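Local structure of nonribosomal peptide synthase (Streptomyces sp. MJ635-86F5, 5JJP) at residues 46-51 and 93-98; 383-388 and 417-422. The protein adenylates an aliphatic beta-amino acid, probably at the expense of ATP, as an adenylation enzyme of the ANL superfamily. All blocks are in the same frame, centred on the assembly; numbering follows the deposited sequence.

Contact 1 of 2, residues 46-51 and 93-98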
ATOM      1  N   PRO A  46      11.776  13.861  10.450  1.00 24.45           N
ATOM      2  CA  PRO A  46      11.533  12.439  10.610  1.00 21.86           C
ATOM      3  C   PRO A  46      10.640  11.842   9.497  1.00 22.04           C
ATOM      4  O   PRO A  46       9.560  12.332   9.249  1.00 22.59           O
ATOM      5  CB  PRO A  46      10.834  12.342  11.967  1.00 22.44           C
ATOM      6  CG  PRO A  46      11.198  13.614  12.677  1.00 23.49           C
ATOM      7  CD  PRO A  46      11.291  14.642  11.599  1.00 23.43           C
ATOM      8  N   ALA A  47      11.108  10.758   8.888  1.00 20.17           N
ATOM      9  CA  ALA A  47      10.402  10.039   7.822  1.00 18.61           C
ATOM     10  C   ALA A  47       9.672   8.891   8.426  1.00 16.72           C
ATOM     11  O   ALA A  47       8.515   8.647   8.110  1.00 17.52           O
ATOM     12  CB  ALA A  47      11.407   9.527   6.797  1.00 18.38           C
ATOM     13  N   ILE A  48      10.374   8.186   9.301  1.00 16.68           N
ATOM     14  CA  ILE A  48       9.851   7.071  10.073  1.00 16.69           C
ATOM     15  C   ILE A  48      10.140   7.237  11.552  1.00 17.41           C
ATOM     16  O   ILE A  48      11.264   7.449  11.945  1.00 16.31           O
ATOM     17  CB  ILE A  48      10.486   5.752   9.630  1.00 17.06           C
ATOM     18  CG1 ILE A  48       9.798   5.278   8.356  1.00 18.41           C
ATOM     19  CG2 ILE A  48       9.963   4.570  10.376  1.00 17.17           C
ATOM     20  CD1 ILE A  48      10.342   5.619   7.048  1.00 20.35           C
ATOM     21  N   VAL A  49       9.130   6.949  12.355  1.00 19.31           N
ATOM     22  CA  VAL A  49       9.262   6.864  13.782  1.00 21.49           C
ATOM     23  C   VAL A  49       9.020   5.422  14.218  1.00 22.96           C
ATOM     24  O   VAL A  49       8.109   4.783  13.719  1.00 22.06           O
ATOM     25  CB  VAL A  49       8.232   7.809  14.448  1.00 21.92           C
ATOM     26  CG1 VAL A  49       8.249   7.648  15.939  1.00 23.79           C
ATOM     27  CG2 VAL A  49       8.544   9.251  14.080  1.00 23.15           C
ATOM     28  N   GLU A  50       9.835   4.921  15.145  1.00 23.99           N
ATOM     29  CA  GLU A  50       9.620   3.590  15.712  1.00 31.11           C
ATOM     30  C   GLU A  50      10.070   3.564  17.174  1.00 32.68           C
ATOM     31  O   GLU A  50      10.874   4.401  17.577  1.00 34.88           O
ATOM     32  CB  GLU A  50      10.309   2.501  14.842  1.00 31.25           C
ATOM     33  CG  GLU A  50      11.816   2.647  14.733  1.00 36.49           C
ATOM     34  CD  GLU A  50      12.461   1.780  13.657  1.00 38.84           C
ATOM     35  OE1 GLU A  50      11.766   1.027  12.936  1.00 46.44           O
ATOM     36  OE2 GLU A  50      13.692   1.878  13.506  1.00 47.06           O
ATOM     37  N   PRO A  51       9.599   2.589  17.959  1.00 38.06           N
ATOM     38  CA  PRO A  51      10.181   2.386  19.307  1.00 38.93           C
ATOM     39  C   PRO A  51      11.682   2.104  19.326  1.00 42.75           C
ATOM     40  O   PRO A  51      12.224   1.445  18.406  1.00 46.42           O
ATOM     41  CB  PRO A  51       9.410   1.195  19.871  1.00 40.56           C
ATOM     42  CG  PRO A  51       8.762   0.534  18.702  1.00 43.79           C
ATOM     43  CD  PRO A  51       8.564   1.590  17.649  1.00 42.39           C
ATOM     44  N   ALA A  93       7.063  -4.231   9.612  1.00 19.99           N
ATOM     45  CA  ALA A  93       7.246  -2.856   9.134  1.00 21.25           C
ATOM     46  C   ALA A  93       8.136  -2.038  10.086  1.00 20.74           C
ATOM     47  O   ALA A  93       7.723  -1.697  11.163  1.00 20.42           O
ATOM     48  CB  ALA A  93       5.898  -2.178   8.984  1.00 20.08           C
ATOM     49  N   THR A  94       9.334  -1.693   9.629  1.00 20.47           N
ATOM     50  CA  THR A  94      10.300  -0.911  10.393  1.00 20.74           C
ATOM     51  C   THR A  94      11.015   0.003   9.448  1.00 19.83           C
ATOM     52  O   THR A  94      11.011  -0.229   8.242  1.00 20.48           O
ATOM     53  CB  THR A  94      11.388  -1.820  11.008  1.00 20.57           C
ATOM     54  OG1 THR A  94      12.097  -2.503   9.971  1.00 18.94           O
ATOM     55  CG2 THR A  94      10.747  -2.839  11.952  1.00 19.88           C
ATOM     56  N   ALA A  95      11.699   1.006   9.986  1.00 18.25           N
ATOM     57  CA  ALA A  95      12.485   1.892   9.151  1.00 16.91           C
ATOM     58  C   ALA A  95      13.443   1.119   8.232  1.00 15.89           C
ATOM     59  O   ALA A  95      13.593   1.460   7.069  1.00 15.40           O
ATOM     60  CB  ALA A  95      13.286   2.893  10.032  1.00 17.58           C
ATOM     61  N   ASP A  96      14.139   0.125   8.765  1.00 15.78           N
ATOM     62  CA  ASP A  96      15.049  -0.682   7.935  1.00 18.35           C
ATOM     63  C   ASP A  96      14.343  -1.519   6.855  1.00 16.91           C
ATOM     64  O   ASP A  96      14.881  -1.675   5.734  1.00 18.65           O
ATOM     65  CB  ASP A  96      15.905  -1.589   8.810  1.00 21.68           C
ATOM     66  CG  ASP A  96      17.067  -0.834   9.486  1.00 23.61           C
ATOM     67  OD1 ASP A  96      17.460   0.240   8.945  1.00 25.63           O
ATOM     68  OD2 ASP A  96      17.605  -1.318  10.520  1.00 23.82           O
ATOM     69  N   ALA A  97      13.140  -1.993   7.127  1.00 15.36           N
ATOM     70  CA  ALA A  97      12.374  -2.720   6.111  1.00 15.89           C
ATOM     71  C   ALA A  97      11.957  -1.751   4.995  1.00 16.09           C
ATOM     72  O   ALA A  97      11.921  -2.106   3.807  1.00 13.87           O
ATOM     73  CB  ALA A  97      11.129  -3.345   6.719  1.00 16.11           C
ATOM     74  N   VAL A  98      11.711  -0.496   5.381  1.00 16.05           N
ATOM     75  CA  VAL A  98      11.380   0.520   4.362  1.00 16.52           C
ATOM     76  C   VAL A  98      12.610   0.795   3.484  1.00 16.52           C
ATOM     77  O   VAL A  98      12.522   0.815   2.256  1.00 18.05           O
ATOM     78  CB  VAL A  98      10.844   1.816   5.015  1.00 17.11           C
ATOM     79  CG1 VAL A  98      10.604   2.890   3.956  1.00 17.79           C
ATOM     80  CG2 VAL A  98       9.570   1.547   5.808  1.00 15.74           C
TER
HETATM   81  O   HOH W   1      14.376  -0.332  11.990  1.00 16.10           O

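Contact 2 of 2, residues 383-388 and 417-422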
ATOM      1  N   ILE A 383     -18.641  -3.313 -11.235  1.00 21.17           N
ATOM      2  CA  ILE A 383     -17.760  -2.118 -11.373  1.00 21.72           C
ATOM      3  C   ILE A 383     -16.591  -2.463 -12.279  1.00 20.15           C
ATOM      4  O   ILE A 383     -15.928  -3.453 -12.044  1.00 21.53           O
ATOM      5  CB  ILE A 383     -17.185  -1.598 -10.037  1.00 20.75           C
ATOM      6  CG1 ILE A 383     -18.297  -1.184  -9.084  1.00 23.32           C
ATOM      7  CG2 ILE A 383     -16.281  -0.398 -10.270  1.00 20.70           C
ATOM      8  CD1 ILE A 383     -17.827  -1.055  -7.638  1.00 24.80           C
ATOM      9  N   TYR A 384     -16.442  -1.683 -13.357  1.00 20.84           N
ATOM     10  CA  TYR A 384     -15.250  -1.648 -14.212  1.00 20.61           C
ATOM     11  C   TYR A 384     -14.446  -0.376 -13.884  1.00 20.76           C
ATOM     12  O   TYR A 384     -14.985   0.719 -13.883  1.00 17.00           O
ATOM     13  CB  TYR A 384     -15.591  -1.599 -15.688  1.00 20.63           C
ATOM     14  CG  TYR A 384     -16.138  -2.886 -16.295  1.00 22.45           C
ATOM     15  CD1 TYR A 384     -16.956  -3.760 -15.561  1.00 23.31           C
ATOM     16  CD2 TYR A 384     -15.918  -3.176 -17.635  1.00 24.01           C
ATOM     17  CE1 TYR A 384     -17.495  -4.909 -16.151  1.00 25.63           C
ATOM     18  CE2 TYR A 384     -16.436  -4.316 -18.238  1.00 25.32           C
ATOM     19  CZ  TYR A 384     -17.237  -5.169 -17.504  1.00 27.57           C
ATOM     20  OH  TYR A 384     -17.742  -6.298 -18.077  1.00 26.94           O
ATOM     21  N   LEU A 385     -13.138  -0.562 -13.584  1.00 21.35           N
ATOM     22  CA  LEU A 385     -12.247   0.545 -13.198  1.00 18.83           C
ATOM     23  C   LEU A 385     -11.289   0.900 -14.341  1.00 16.76           C
ATOM     24  O   LEU A 385     -10.546   0.072 -14.841  1.00 15.12           O
ATOM     25  CB  LEU A 385     -11.500   0.175 -11.949  1.00 18.40           C
ATOM     26  CG  LEU A 385     -10.466   1.144 -11.415  1.00 19.06           C
ATOM     27  CD1 LEU A 385     -11.038   2.430 -10.847  1.00 18.12           C
ATOM     28  CD2 LEU A 385      -9.712   0.408 -10.331  1.00 18.94           C
ATOM     29  N   ARG A 386     -11.366   2.154 -14.760  1.00 15.72           N
ATOM     30  CA  ARG A 386     -10.508   2.724 -15.737  1.00 15.58           C
ATOM     31  C   ARG A 386      -9.497   3.577 -14.941  1.00 17.26           C
ATOM     32  O   ARG A 386      -9.867   4.557 -14.313  1.00 16.85           O
ATOM     33  CB  ARG A 386     -11.337   3.602 -16.671  1.00 15.95           C
ATOM     34  CG  ARG A 386     -10.570   4.264 -17.789  1.00 15.72           C
ATOM     35  CD  ARG A 386     -11.446   5.227 -18.558  1.00 17.01           C
ATOM     36  NE  ARG A 386     -12.681   4.587 -19.031  1.00 18.93           N
ATOM     37  CZ  ARG A 386     -12.780   3.950 -20.203  1.00 19.06           C
ATOM     38  NH1 ARG A 386     -11.745   3.842 -21.027  1.00 17.18           N
ATOM     39  NH2 ARG A 386     -13.928   3.438 -20.549  1.00 21.77           N
ATOM     40  N   SER A 387      -8.217   3.230 -15.002  1.00 18.00           N
ATOM     41  CA  SER A 387      -7.238   3.913 -14.201  1.00 17.00           C
ATOM     42  C   SER A 387      -5.806   3.635 -14.629  1.00 16.24           C
ATOM     43  O   SER A 387      -5.457   2.482 -14.893  1.00 16.48           O
ATOM     44  CB  SER A 387      -7.399   3.437 -12.745  1.00 18.01           C
ATOM     45  OG  SER A 387      -6.328   3.884 -11.910  1.00 17.69           O
ATOM     46  N   PRO A 388      -4.937   4.647 -14.505  1.00 15.26           N
ATOM     47  CA  PRO A 388      -3.527   4.414 -14.678  1.00 15.41           C
ATOM     48  C   PRO A 388      -2.848   3.576 -13.582  1.00 14.56           C
ATOM     49  O   PRO A 388      -1.713   3.136 -13.746  1.00 13.49           O
ATOM     50  CB  PRO A 388      -2.960   5.844 -14.696  1.00 15.85           C
ATOM     51  CG  PRO A 388      -3.871   6.642 -13.833  1.00 14.90           C
ATOM     52  CD  PRO A 388      -5.213   6.038 -14.082  1.00 15.18           C
ATOM     53  N   VAL A 417      -7.205  -0.692 -21.916  1.00 23.99           N
ATOM     54  CA  VAL A 417      -7.853  -1.720 -21.104  1.00 23.86           C
ATOM     55  C   VAL A 417      -8.443  -1.164 -19.819  1.00 24.69           C
ATOM     56  O   VAL A 417      -8.081  -0.095 -19.348  1.00 23.21           O
ATOM     57  CB  VAL A 417      -6.913  -2.883 -20.717  1.00 25.02           C
ATOM     58  CG1 VAL A 417      -6.501  -3.698 -21.953  1.00 24.80           C
ATOM     59  CG2 VAL A 417      -5.713  -2.377 -19.936  1.00 25.14           C
ATOM     60  N   VAL A 418      -9.355  -1.935 -19.262  1.00 23.94           N
ATOM     61  CA  VAL A 418     -10.093  -1.558 -18.095  1.00 27.00           C
ATOM     62  C   VAL A 418     -10.151  -2.813 -17.189  1.00 25.60           C
ATOM     63  O   VAL A 418      -9.936  -3.915 -17.684  1.00 24.71           O
ATOM     64  CB  VAL A 418     -11.456  -1.045 -18.630  1.00 30.66           C
ATOM     65  CG1 VAL A 418     -12.644  -1.757 -18.032  1.00 31.53           C
ATOM     66  CG2 VAL A 418     -11.546   0.471 -18.541  1.00 31.19           C
ATOM     67  N   PHE A 419     -10.428  -2.647 -15.897  1.00 22.97           N
ATOM     68  CA  PHE A 419     -10.371  -3.744 -14.914  1.00 23.90           C
ATOM     69  C   PHE A 419     -11.766  -4.138 -14.434  1.00 23.46           C
ATOM     70  O   PHE A 419     -12.489  -3.314 -13.856  1.00 21.92           O
ATOM     71  CB  PHE A 419      -9.518  -3.292 -13.698  1.00 24.96           C
ATOM     72  CG  PHE A 419      -9.520  -4.254 -12.524  1.00 23.66           C
ATOM     73  CD1 PHE A 419      -9.281  -5.606 -12.722  1.00 25.56           C
ATOM     74  CD2 PHE A 419      -9.748  -3.796 -11.246  1.00 23.85           C
ATOM     75  CE1 PHE A 419      -9.268  -6.477 -11.648  1.00 27.26           C
ATOM     76  CE2 PHE A 419      -9.752  -4.642 -10.170  1.00 23.91           C
ATOM     77  CZ  PHE A 419      -9.501  -5.995 -10.365  1.00 27.10           C
ATOM     78  N   ARG A 420     -12.156  -5.378 -14.710  1.00 24.14           N
ATOM     79  CA  ARG A 420     -13.388  -5.909 -14.157  1.00 25.62           C
ATOM     80  C   ARG A 420     -13.094  -6.297 -12.732  1.00 24.19           C
ATOM     81  O   ARG A 420     -12.394  -7.275 -12.515  1.00 22.55           O
ATOM     82  CB  ARG A 420     -13.870  -7.144 -14.898  1.00 29.07           C
ATOM     83  CG  ARG A 420     -14.271  -6.905 -16.354  1.00 29.97           C
ATOM     84  CD  ARG A 420     -14.804  -8.189 -16.949  1.00 30.26           C
ATOM     85  NE  ARG A 420     -15.999  -8.652 -16.231  1.00 34.87           N
ATOM     86  CZ  ARG A 420     -16.673  -9.777 -16.500  1.00 33.60           C
ATOM     87  NH1 ARG A 420     -16.286 -10.571 -17.492  1.00 31.86           N
ATOM     88  NH2 ARG A 420     -17.724 -10.112 -15.745  1.00 31.44           N
ATOM     89  N   THR A 421     -13.681  -5.554 -11.790  1.00 22.10           N
ATOM     90  CA  THR A 421     -13.360  -5.667 -10.373  1.00 22.80           C
ATOM     91  C   THR A 421     -13.881  -6.873  -9.689  1.00 21.88           C
ATOM     92  O   THR A 421     -13.432  -7.188  -8.631  1.00 23.76           O
ATOM     93  CB  THR A 421     -13.956  -4.488  -9.553  1.00 21.14           C
ATOM     94  OG1 THR A 421     -15.380  -4.457  -9.695  1.00 20.42           O
ATOM     95  CG2 THR A 421     -13.398  -3.162 -10.037  1.00 21.04           C
ATOM     96  N   GLY A 422     -14.923  -7.475 -10.232  1.00 24.59           N
ATOM     97  CA  GLY A 422     -15.666  -8.515  -9.519  1.00 24.53           C
ATOM     98  C   GLY A 422     -16.559  -7.952  -8.432  1.00 25.08           C
ATOM     99  O   GLY A 422     -17.101  -8.711  -7.634  1.00 26.51           O
TER
HETATM  100  O   HOH W   2      -7.465   2.026 -17.731  1.00 18.48           O

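Contact 1 of 2, residues 46-51 and 93-98
Glu50 and Ile48 of strand 46-51 meet Ala95 and Val98 in the first turn of helix 95-107: a strand packed on the N-terminal turn of a helix whose N-cap is Thr94. The polar part centres on the Glu50 carboxylate. Ala95 N donates to Glu50 OE1 over 3.0 Å in a nearly straight bond (167°), approaching 40° out of the carboxylate plane. Glu50 CG lies between its backbone N and carbonyl carbon (chi1 61°), and from there the extended chain carries the acid to the helix start. Glu50 OE2 is also salt-bridged to Arg58 and accepts from water 1 at 2.8 Å, a water that in turn accepts from Asp96 N. The cap itself is Thr94 OG1, which accepts from Ala97 N at 3.1 Å. Replacing Glu50 by an alanine would probably leave Ala95 N without its acceptor at the helix start and Arg58 without its anionic mate.

The apolar part is buried. A classic beta bulge in strand 46-51 sets two residues, Ala47 and Ile48, opposite Val60 of strand 57-61, and Ile48 points at the helix. Ile48 CG2 lies 3.7 Å from Ala95 CB, while Ile48 CD1 meets Val98 CG1 tip to tip at 4.1 Å.

Contact 2 of 2, residues 383-388 and 417-422
Ile383 and Thr421 close the tightly bonded end of a twisted antiparallel strand pair, whose short axes run at 146° to each other. Ile383 O is gripped twice by one residue: Thr421 OG1 donates to it at 2.6 Å and Thr421 N at 3.1 Å. The hydroxyl is placed for this by chi1 59°, between the backbone N and carbonyl carbon of Thr421, and it also accepts from Asp423 N, which fixes its rotation. Two residues along, Leu385 and Phe419 form a hydrogen-bonded pair, with Leu385 N to Phe419 O at 2.8 Å and Phe419 N to Leu385 O at 2.9 Å. On their face of the sheet Leu385 CD2 approaches the edge of the Phe419 ring.

The other face carries the non-hydrogen-bonded pair Tyr384 and Arg420. Arg420 CG makes a CH-pi contact, 3.8 Å from the centroid of the Tyr384 ring and 18° off its normal, and the two side chains run alongside each other. Arg420 is exposed, its NH2 salt-bridged to Glu382. Val418 CG1 packs at 3.6 Å from Tyr384 CD2, and Val418 CG2 sits over a face of the Arg386 guanidinium, whose NH2 pairs with Asp408.

Toward exposed Val417 the pairing loosens: water 2 bridges the strands, accepting from Ser387 N at 3.1 Å and donating to Val417 O at 2.7 Å. Sequence and pairing fit the adenylation-domain fold, in which core motif A6, which includes strand 381-386, runs beside A7, whose Arg-Thr-Gly-Asp is residues 420-423.

In the fold
Contacts 1 and 2 do not touch: their centres are 34 Å apart, their nearest atoms about 22 Å, and they lie on opposite sides of the chain's centre, about 15 and 18 Å from it. They are in series, all of contact 1 preceding contact 2 in the sequence. Contact 1 joins strand 46-51, which also bonds through its backbone to strand 247-250, to helix 95-107; contact 2 lies within a separate antiparallel sheet. Contact 2 is probably the nearer to nucleotide binding: Thr421 touches Tyr329 of the Asn-Leu-Tyr-Gly-Ala-Thr-Glu segment, which matches core motif A5, whose tyrosine packs on the adenine in related enzymes, where the aspartate equivalent to Asp423 of Thr-Gly-Asp binds the ribose.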